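Spectinomycin 9-adenylyltransferase (PDB 6SXJ) transfers the adenylyl group of ATP to the 9-hydroxyl of spectinomycin, releasing diphosphate and conferring bacterial resistance to that antibiotic but not to streptomycin. Local coordinates at residues E220-A225 with N242-Y247; E171-N176 with I185-R190; M191-D196 with N208-S213. All blocks are in the same frame, centred on the assembly; numbering follows the deposited sequence.

Contact 1: E220-A225 with N242-Y247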
loop_
_atom_site.group_PDB
_atom_site.type_symbol
_atom_site.label_atom_id
_atom_site.label_comp_id
_atom_site.label_asym_id
_atom_site.label_seq_id
_atom_site.Cartn_x
_atom_site.Cartn_y
_atom_site.Cartn_z
ATOM N N GLU A 220 17.612 18.451 3.680
ATOM C CA GLU A 220 18.737 17.560 3.950
ATOM C C GLU A 220 18.253 16.216 4.491
ATOM O O GLU A 220 18.642 15.156 3.986
ATOM C CB GLU A 220 19.703 18.221 4.941
ATOM C CG GLU A 220 20.741 19.147 4.310
ATOM C CD GLU A 220 21.548 19.926 5.347
ATOM O OE1 GLU A 220 21.827 21.123 5.114
ATOM O OE2 GLU A 220 21.901 19.345 6.398
ATOM N N ARG A 221 17.387 16.238 5.511
ATOM C CA ARG A 221 16.932 14.985 6.113
ATOM C C ARG A 221 15.997 14.215 5.183
ATOM O O ARG A 221 16.024 12.978 5.163
ATOM C CB ARG A 221 16.249 15.266 7.458
ATOM C CG ARG A 221 17.227 15.533 8.606
ATOM C CD ARG A 221 16.535 15.618 9.962
ATOM N NE ARG A 221 15.812 16.875 10.150
ATOM C CZ ARG A 221 16.303 17.940 10.784
ATOM N NH1 ARG A 221 17.529 17.912 11.291
ATOM N NH2 ARG A 221 15.571 19.039 10.910
ATOM N N ILE A 222 15.176 14.919 4.402
ATOM C CA ILE A 222 14.262 14.243 3.489
ATOM C C ILE A 222 15.039 13.499 2.410
ATOM O O ILE A 222 14.694 12.368 2.041
ATOM C CB ILE A 222 13.272 15.254 2.880
ATOM C CG1 ILE A 222 12.274 15.724 3.947
ATOM C CG2 ILE A 222 12.549 14.629 1.690
ATOM C CD1 ILE A 222 11.238 16.731 3.452
ATOM N N LEU A 223 16.088 14.126 1.871
ATOM C CA LEU A 223 16.899 13.471 0.856
ATOM C C LEU A 223 17.709 12.319 1.442
ATOM O O LEU A 223 17.975 11.335 0.744
ATOM C CB LEU A 223 17.810 14.496 0.189
ATOM C CG LEU A 223 17.068 15.443 -0.754
ATOM C CD1 LEU A 223 17.979 16.564 -1.226
ATOM C CD2 LEU A 223 16.495 14.675 -1.942
ATOM N N LEU A 224 18.096 12.410 2.716
ATOM C CA LEU A 224 18.741 11.273 3.363
ATOM C C LEU A 224 17.769 10.119 3.578
ATOM O O LEU A 224 18.211 8.985 3.794
ATOM C CB LEU A 224 19.367 11.707 4.690
ATOM C CG LEU A 224 20.837 12.111 4.528
ATOM C CD1 LEU A 224 20.951 13.561 4.046
ATOM C CD2 LEU A 224 21.626 11.901 5.812
ATOM N N ALA A 225 16.460 10.381 3.510
ATOM C CA ALA A 225 15.479 9.302 3.553
ATOM C C ALA A 225 15.342 8.623 2.192
ATOM O O ALA A 225 15.178 7.400 2.119
ATOM C CB ALA A 225 14.125 9.843 4.019
ATOM N N ASN A 242 12.588 14.311 14.507
ATOM C CA ASN A 242 11.406 14.924 15.099
ATOM C C ASN A 242 11.060 16.233 14.400
ATOM O O ASN A 242 9.890 16.496 14.099
ATOM C CB ASN A 242 11.638 15.144 16.596
ATOM C CG ASN A 242 13.003 15.729 16.894
ATOM O OD1 ASN A 242 14.027 15.220 16.431
ATOM N ND2 ASN A 242 13.026 16.810 17.670
ATOM N N LEU A 243 12.068 17.056 14.109
ATOM C CA LEU A 243 11.811 18.383 13.551
ATOM C C LEU A 243 11.158 18.297 12.180
ATOM O O LEU A 243 10.200 19.022 11.885
ATOM C CB LEU A 243 13.119 19.169 13.471
ATOM C CG LEU A 243 13.897 19.188 14.785
ATOM C CD1 LEU A 243 15.208 19.919 14.652
ATOM C CD2 LEU A 243 13.037 19.817 15.875
ATOM N N THR A 244 11.680 17.429 11.315
ATOM C CA THR A 244 11.118 17.326 9.971
ATOM C C THR A 244 9.726 16.712 10.006
ATOM O O THR A 244 8.824 17.159 9.289
ATOM C CB THR A 244 12.052 16.506 9.078
ATOM O OG1 THR A 244 13.304 17.187 8.934
ATOM C CG2 THR A 244 11.436 16.301 7.718
ATOM N N ILE A 245 9.534 15.672 10.822
ATOM C CA ILE A 245 8.194 15.119 11.016
ATOM C C ILE A 245 7.229 16.234 11.401
ATOM O O ILE A 245 6.147 16.383 10.815
ATOM C CB ILE A 245 8.227 14.007 12.082
ATOM C CG1 ILE A 245 9.063 12.819 11.594
ATOM C CG2 ILE A 245 6.818 13.557 12.438
ATOM C CD1 ILE A 245 8.285 11.827 10.753
ATOM N N ASN A 246 7.609 17.033 12.404
ATOM C CA ASN A 246 6.785 18.165 12.811
ATOM C C ASN A 246 6.559 19.112 11.640
ATOM O O ASN A 246 5.426 19.519 11.363
ATOM C CB ASN A 246 7.446 18.898 13.981
ATOM C CG ASN A 246 7.423 18.087 15.262
ATOM O OD1 ASN A 246 6.662 17.124 15.385
ATOM N ND2 ASN A 246 8.264 18.469 16.225
ATOM N N TYR A 247 7.634 19.454 10.927
ATOM C CA TYR A 247 7.506 20.341 9.776
ATOM C C TYR A 247 6.538 19.771 8.744
ATOM O O TYR A 247 5.616 20.459 8.287
ATOM C CB TYR A 247 8.875 20.570 9.137
ATOM C CG TYR A 247 8.770 21.141 7.741
ATOM C CD1 TYR A 247 8.422 22.471 7.550
ATOM C CD2 TYR A 247 8.994 20.350 6.613
ATOM C CE1 TYR A 247 8.307 23.007 6.288
ATOM C CE2 TYR A 247 8.887 20.884 5.339
ATOM C CZ TYR A 247 8.541 22.216 5.185
ATOM O OH TYR A 247 8.423 22.775 3.931
#
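Arg221 reaches Thr244 because its chain runs out nearly extended at chi2 and then bends at chi3 (-75°), which swings the guanidinium edge across to the facing helix; Thr244 answers by holding OG1 beside its own backbone N (chi1 -64°), which leaves CG2 anti to that N and directed at Ile222. The contact is a near-perpendicular crossing of helices 216-229 and 241-253 in the C-terminal helical domain, with segment axes 10.4 Å apart at an angle of 99°. Arg221 NE donates to Thr244 OG1 over 2.8 Å in an almost straight bond, and the hydroxyl lies practically in the guanidinium plane. A long, flexible arginine suits this place, since it can span the gap and still turn the NE-H onto the hydroxyl. Its NH2 also forms a salt bridge with Glu217, and Thr244 OG1 has a second hydrogen bond with His218, so NE, NH2 and the hydroxyl all have partners in this buried contact. Leu243 adds an apolar flank, its CB 3.5 Å from Arg221 NH2. Threonine serves both chemistries: while OG1 takes the bond, its methyl CG2 rests 3.9 Å from Ile222 CG1.

Contact 2: E171-N176 with I185-R190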
loop_
_atom_site.group_PDB
_atom_site.type_symbol
_atom_site.label_atom_id
_atom_site.label_comp_id
_atom_site.label_asym_id
_atom_site.label_seq_id
_atom_site.Cartn_x
_atom_site.Cartn_y
_atom_site.Cartn_z
ATOM N N GLU A 171 -1.779 11.145 11.805
ATOM C CA GLU A 171 -1.878 11.396 13.239
ATOM C C GLU A 171 -1.181 10.305 14.041
ATOM O O GLU A 171 -0.538 10.588 15.060
ATOM C CB GLU A 171 -3.346 11.511 13.648
ATOM C CG GLU A 171 -3.771 12.922 14.023
ATOM C CD GLU A 171 -5.263 13.151 13.855
ATOM O OE1 GLU A 171 -5.676 14.326 13.746
ATOM O OE2 GLU A 171 -6.023 12.159 13.837
ATOM N N GLU A 172 -1.305 9.050 13.608
ATOM C CA GLU A 172 -0.570 7.969 14.246
ATOM C C GLU A 172 0.844 7.843 13.699
ATOM O O GLU A 172 1.718 7.312 14.391
ATOM C CB GLU A 172 -1.327 6.652 14.074
ATOM C CG GLU A 172 -2.498 6.503 15.046
ATOM C CD GLU A 172 -3.155 5.147 14.963
ATOM O OE1 GLU A 172 -4.223 4.962 15.585
ATOM O OE2 GLU A 172 -2.607 4.271 14.262
ATOM N N LEU A 173 1.080 8.329 12.479
ATOM C CA LEU A 173 2.420 8.288 11.898
ATOM C C LEU A 173 3.403 9.133 12.698
ATOM O O LEU A 173 4.534 8.706 12.959
ATOM C CB LEU A 173 2.361 8.779 10.456
ATOM C CG LEU A 173 3.483 8.402 9.499
ATOM C CD1 LEU A 173 2.913 8.162 8.114
ATOM C CD2 LEU A 173 4.516 9.504 9.475
ATOM N N ILE A 174 2.992 10.331 13.112
ATOM C CA ILE A 174 3.873 11.197 13.883
ATOM C C ILE A 174 4.233 10.577 15.224
ATOM O O ILE A 174 5.238 10.958 15.833
ATOM C CB ILE A 174 3.225 12.584 14.094
ATOM C CG1 ILE A 174 1.780 12.437 14.580
ATOM C CG2 ILE A 174 3.269 13.396 12.810
ATOM C CD1 ILE A 174 1.626 12.483 16.092
ATOM N N ASP A 175 3.427 9.633 15.710
ATOM C CA ASP A 175 3.662 9.003 17.002
ATOM C C ASP A 175 4.439 7.701 16.889
ATOM O O ASP A 175 4.824 7.133 17.920
ATOM C CB ASP A 175 2.324 8.741 17.708
ATOM C CG ASP A 175 2.414 8.919 19.209
ATOM O OD1 ASP A 175 3.361 9.585 19.681
ATOM O OD2 ASP A 175 1.533 8.394 19.921
ATOM N N ASN A 176 4.715 7.247 15.668
ATOM C CA ASN A 176 5.282 5.932 15.429
ATOM C C ASN A 176 6.289 5.963 14.300
ATOM O O ASN A 176 6.318 5.089 13.431
ATOM C CB ASN A 176 4.187 4.925 15.114
ATOM C CG ASN A 176 3.328 4.614 16.330
ATOM O OD1 ASN A 176 3.625 3.762 17.206
ATOM N ND2 ASN A 176 2.272 5.359 16.420
ATOM N N ILE A 185 8.813 9.663 6.955
ATOM C CA ILE A 185 9.133 10.930 6.301
ATOM C C ILE A 185 8.550 10.960 4.895
ATOM O O ILE A 185 7.853 11.905 4.508
ATOM C CB ILE A 185 10.656 11.153 6.268
ATOM C CG1 ILE A 185 11.217 11.286 7.680
ATOM C CG2 ILE A 185 10.987 12.390 5.453
ATOM C CD1 ILE A 185 12.718 11.483 7.721
ATOM N N LEU A 186 8.844 9.936 4.097
ATOM C CA LEU A 186 8.434 9.963 2.698
ATOM C C LEU A 186 6.942 9.713 2.539
ATOM O O LEU A 186 6.325 10.246 1.610
ATOM C CB LEU A 186 9.240 8.941 1.895
ATOM C CG LEU A 186 10.756 9.072 2.062
ATOM C CD1 LEU A 186 11.438 7.747 1.756
ATOM C CD2 LEU A 186 11.316 10.182 1.182
ATOM N N THR A 187 6.341 8.927 3.432
ATOM C CA THR A 187 4.887 8.826 3.446
ATOM C C THR A 187 4.256 10.206 3.590
ATOM O O THR A 187 3.380 10.590 2.805
ATOM C CB THR A 187 4.434 7.905 4.581
ATOM O OG1 THR A 187 5.244 6.721 4.599
ATOM C CG2 THR A 187 2.967 7.516 4.396
ATOM N N LEU A 188 4.703 10.976 4.587
ATOM C CA LEU A 188 4.194 12.332 4.755
ATOM C C LEU A 188 4.445 13.171 3.509
ATOM O O LEU A 188 3.592 13.967 3.104
ATOM C CB LEU A 188 4.841 12.986 5.973
ATOM C CG LEU A 188 4.378 12.532 7.360
ATOM C CD1 LEU A 188 5.332 13.071 8.410
ATOM C CD2 LEU A 188 2.974 12.973 7.644
ATOM N N CYS A 189 5.620 13.018 2.893
ATOM C CA CYS A 189 5.888 13.728 1.643
ATOM C C CYS A 189 4.902 13.307 0.560
ATOM O O CYS A 189 4.304 14.152 -0.118
ATOM C CB CYS A 189 7.324 13.471 1.192
ATOM S SG CYS A 189 8.575 14.275 2.208
ATOM N N ARG A 190 4.727 11.996 0.375
ATOM C CA ARG A 190 3.660 11.504 -0.488
ATOM C C ARG A 190 2.315 12.085 -0.055
ATOM O O ARG A 190 1.552 12.597 -0.880
ATOM C CB ARG A 190 3.625 9.971 -0.456
ATOM C CG ARG A 190 2.742 9.336 -1.525
ATOM C CD ARG A 190 2.543 7.840 -1.293
ATOM N NE ARG A 190 1.749 7.541 -0.099
ATOM C CZ ARG A 190 0.436 7.741 0.012
ATOM N NH1 ARG A 190 -0.257 8.251 -0.998
ATOM N NH2 ARG A 190 -0.185 7.429 1.144
#
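Leu173 is the residue that crosses from helix 159-173 to helix 181-196, two consecutive helices of the C-terminal helical domain, and its route can be traced atom by atom. CB points at the facing helix. The closest backbone approach across the two segments is here, with Leu173 CA 8.4 Å from Leu188 CA. CG then lies roughly opposite the backbone N (chi1 -159°), which takes the isopropyl fork on toward the partner at a slant. The second torsion (144°) is well away from a staggered value, and the two methyls part to serve different neighbours. CD1 settles on Thr187, 3.8 Å from its CG2 and 3.9 Å from its CB. The Leu173 and Leu188 side chains slide past each other in opposite directions, with CD2 of Leu173 3.7 Å from Leu188 CG and 3.8 Å from Leu188 CD1. Leucine suits the position because a branch at CG can divide its tip between two successive residues of one helix. Thr187 meets Leu173 chiefly through CG2 and CB. Leu188 in turn also packs on Leu248 of helix 241-253.

From Leu173 to Asn176 the chain makes a type I turn. The amide of Asn176 bends back, and ND2 donates to Glu172 O over 2.9 Å in a nearly straight bond; the same oxygen also accepts from Asp175 N. These two bonds probably steady the turn. Across the segments, by contrast, the close approaches are between carbons, so the pair is held by shape and by partial exclusion of water, without directional bonds.

Contact 3: M191-D196 with N208-S213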
loop_
_atom_site.group_PDB
_atom_site.type_symbol
_atom_site.label_atom_id
_atom_site.label_comp_id
_atom_site.label_asym_id
_atom_site.label_seq_id
_atom_site.Cartn_x
_atom_site.Cartn_y
_atom_site.Cartn_z
ATOM N N MET A 191 2.034 12.023 1.253
ATOM C CA MET A 191 0.754 12.506 1.779
ATOM C C MET A 191 0.487 13.943 1.373
ATOM O O MET A 191 -0.658 14.314 1.075
ATOM C CB MET A 191 0.756 12.420 3.301
ATOM C CG MET A 191 0.519 11.052 3.887
ATOM S SD MET A 191 0.212 11.234 5.640
ATOM C CE MET A 191 -0.433 9.631 6.084
ATOM N N ILE A 192 1.523 14.782 1.358
ATOM C CA ILE A 192 1.350 16.203 1.095
ATOM C C ILE A 192 1.005 16.434 -0.372
ATOM O O ILE A 192 0.073 17.173 -0.707
ATOM C CB ILE A 192 2.610 16.981 1.515
ATOM C CG1 ILE A 192 2.653 17.119 3.041
ATOM C CG2 ILE A 192 2.634 18.342 0.842
ATOM C CD1 ILE A 192 4.012 17.482 3.579
ATOM N N LEU A 193 1.739 15.767 -1.264
ATOM C CA LEU A 193 1.471 15.904 -2.689
ATOM C C LEU A 193 0.024 15.579 -3.015
ATOM O O LEU A 193 -0.679 16.409 -3.599
ATOM C CB LEU A 193 2.419 15.014 -3.481
ATOM C CG LEU A 193 3.825 15.604 -3.618
ATOM C CD1 LEU A 193 4.774 14.674 -4.352
ATOM C CD2 LEU A 193 3.779 16.965 -4.281
ATOM N N THR A 194 -0.453 14.402 -2.586
ATOM C CA THR A 194 -1.775 13.959 -2.996
ATOM C C THR A 194 -2.873 14.855 -2.430
ATOM O O THR A 194 -3.894 15.039 -3.096
ATOM C CB THR A 194 -1.994 12.494 -2.618
ATOM O OG1 THR A 194 -3.384 12.213 -2.773
ATOM C CG2 THR A 194 -1.556 12.209 -1.219
ATOM N N MET A 195 -2.668 15.488 -1.264
ATOM C CA MET A 195 -3.726 16.346 -0.754
ATOM C C MET A 195 -3.808 17.667 -1.483
ATOM O O MET A 195 -4.881 18.264 -1.469
ATOM C CB MET A 195 -3.570 16.640 0.725
ATOM C CG MET A 195 -4.758 17.302 1.312
ATOM S SD MET A 195 -5.278 16.661 2.890
ATOM C CE MET A 195 -6.000 15.153 2.374
ATOM N N ASP A 196 -2.754 18.096 -2.187
ATOM C CA ASP A 196 -2.861 19.317 -2.983
ATOM C C ASP A 196 -3.237 18.954 -4.412
ATOM O O ASP A 196 -4.428 18.955 -4.741
ATOM C CB ASP A 196 -1.568 20.130 -2.952
ATOM C CG ASP A 196 -1.826 21.614 -3.006
ATOM O OD1 ASP A 196 -1.417 22.325 -2.078
ATOM O OD2 ASP A 196 -2.459 22.078 -3.968
ATOM N N ASN A 208 11.948 13.823 -3.127
ATOM C CA ASN A 208 12.719 14.881 -3.765
ATOM C C ASN A 208 11.847 16.020 -4.275
ATOM O O ASN A 208 12.344 17.142 -4.419
ATOM C CB ASN A 208 13.548 14.303 -4.915
ATOM C CG ASN A 208 14.265 13.020 -4.524
ATOM O OD1 ASN A 208 13.665 12.123 -3.936
ATOM N ND2 ASN A 208 15.552 12.935 -4.836
ATOM N N ALA A 209 10.560 15.769 -4.525
ATOM C CA ALA A 209 9.664 16.856 -4.907
ATOM C C ALA A 209 9.333 17.743 -3.711
ATOM O O ALA A 209 9.278 18.971 -3.841
ATOM C CB ALA A 209 8.386 16.287 -5.521
ATOM N N VAL A 210 9.110 17.143 -2.538
ATOM C CA VAL A 210 8.764 17.938 -1.361
ATOM C C VAL A 210 10.010 18.558 -0.738
ATOM O O VAL A 210 9.971 19.693 -0.252
ATOM C CB VAL A 210 7.995 17.084 -0.336
ATOM C CG1 VAL A 210 7.553 17.946 0.848
ATOM C CG2 VAL A 210 6.798 16.410 -0.984
ATOM N N ALA A 211 11.129 17.825 -0.733
ATOM C CA ALA A 211 12.369 18.369 -0.191
ATOM C C ALA A 211 12.744 19.675 -0.880
ATOM O O ALA A 211 13.265 20.598 -0.242
ATOM C CB ALA A 211 13.495 17.344 -0.332
ATOM N N GLU A 212 12.477 19.773 -2.184
ATOM C CA GLU A 212 12.790 20.989 -2.929
ATOM C C GLU A 212 12.066 22.192 -2.342
ATOM O O GLU A 212 12.636 23.285 -2.249
ATOM C CB GLU A 212 12.426 20.789 -4.405
ATOM C CG GLU A 212 12.043 22.044 -5.178
ATOM C CD GLU A 212 11.788 21.751 -6.659
ATOM O OE1 GLU A 212 11.812 20.561 -7.045
ATOM O OE2 GLU A 212 11.570 22.706 -7.439
ATOM N N SER A 213 10.816 22.007 -1.924
ATOM C CA SER A 213 9.998 23.090 -1.402
ATOM C C SER A 213 10.146 23.270 0.104
ATOM O O SER A 213 9.296 23.924 0.724
ATOM C CB SER A 213 8.531 22.837 -1.745
ATOM O OG SER A 213 8.185 21.492 -1.455
#
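Val210 and Leu193 form the middle of this contact, each a branched bump laid against the flank of the other. Helices 181-196 and 203-212 cross almost at right angles, their short segment axes 84° apart in direction and 10.5 Å apart at closest approach, so only a small patch of each surface can meet. Val210 presents both its methyls. With CG1 opposite the backbone N (chi1 -176°), the fork opens over the facing helix: CG2 comes within 4.1 Å of Leu193 CG, and CG1 lies more loosely against Ile192 CD1. The hollow that receives Val210 CG2 continues onto the preceding turn of helix 181-196, where the backbone oxygen of Cys189 is 3.5 Å from that methyl. Leu193 makes the reciprocal move. Its side chain slides past Val210 in the opposite direction and sets CD1 4.1 Å from Ala209 CB. A bare methyl at 209 suits this place, because its low profile leaves a shallow for the leucine tip, and the compact, beta-branched valine beside it supplies a short, stiff bump. No polar bond joins the segments.

Three residues after Val210, just past the end of helix 203-212, Ser213 OG donates to Val210 O over 2.8 Å; Ser214 OG hydrogen-bonds to the same oxygen, so two hydroxyls meet this carbonyl where the helix gives way to a turn. Around the contact, Met191 and Thr194 pack on helix 159-173, and Ile192 on Leu252 of helix 241-253. Ala211 touches Ile222 of helix 216-229. The crossing thus belongs to the C-terminal bundle, while strands such as 27-33 and 47-53 build the sheet of the nucleotidyltransferase domain.

Overall arrangement
All three contacts lie in the C-terminal helical domain, on one side of the chain's centre, and follow one another along the chain: contact 2 closes first, then contact 3, then contact 1. Helix 181-196 serves both contact 2 and contact 3, whose centres are about 13 Å apart; contact 1 is about 11 Å from contact 2 and 13 Å from contact 3. Ile222 of contact 1 knits them together, with CD1 3.8 Å from Cys189 SG and CG2 3.5 Å from Ala211 CB. Ile245 CG2 also meets Ile174 CG2, at 3.6 Å. In relatives the active site lies between this domain and the N-terminal one, so these contacts probably belong to the framework beside that cleft.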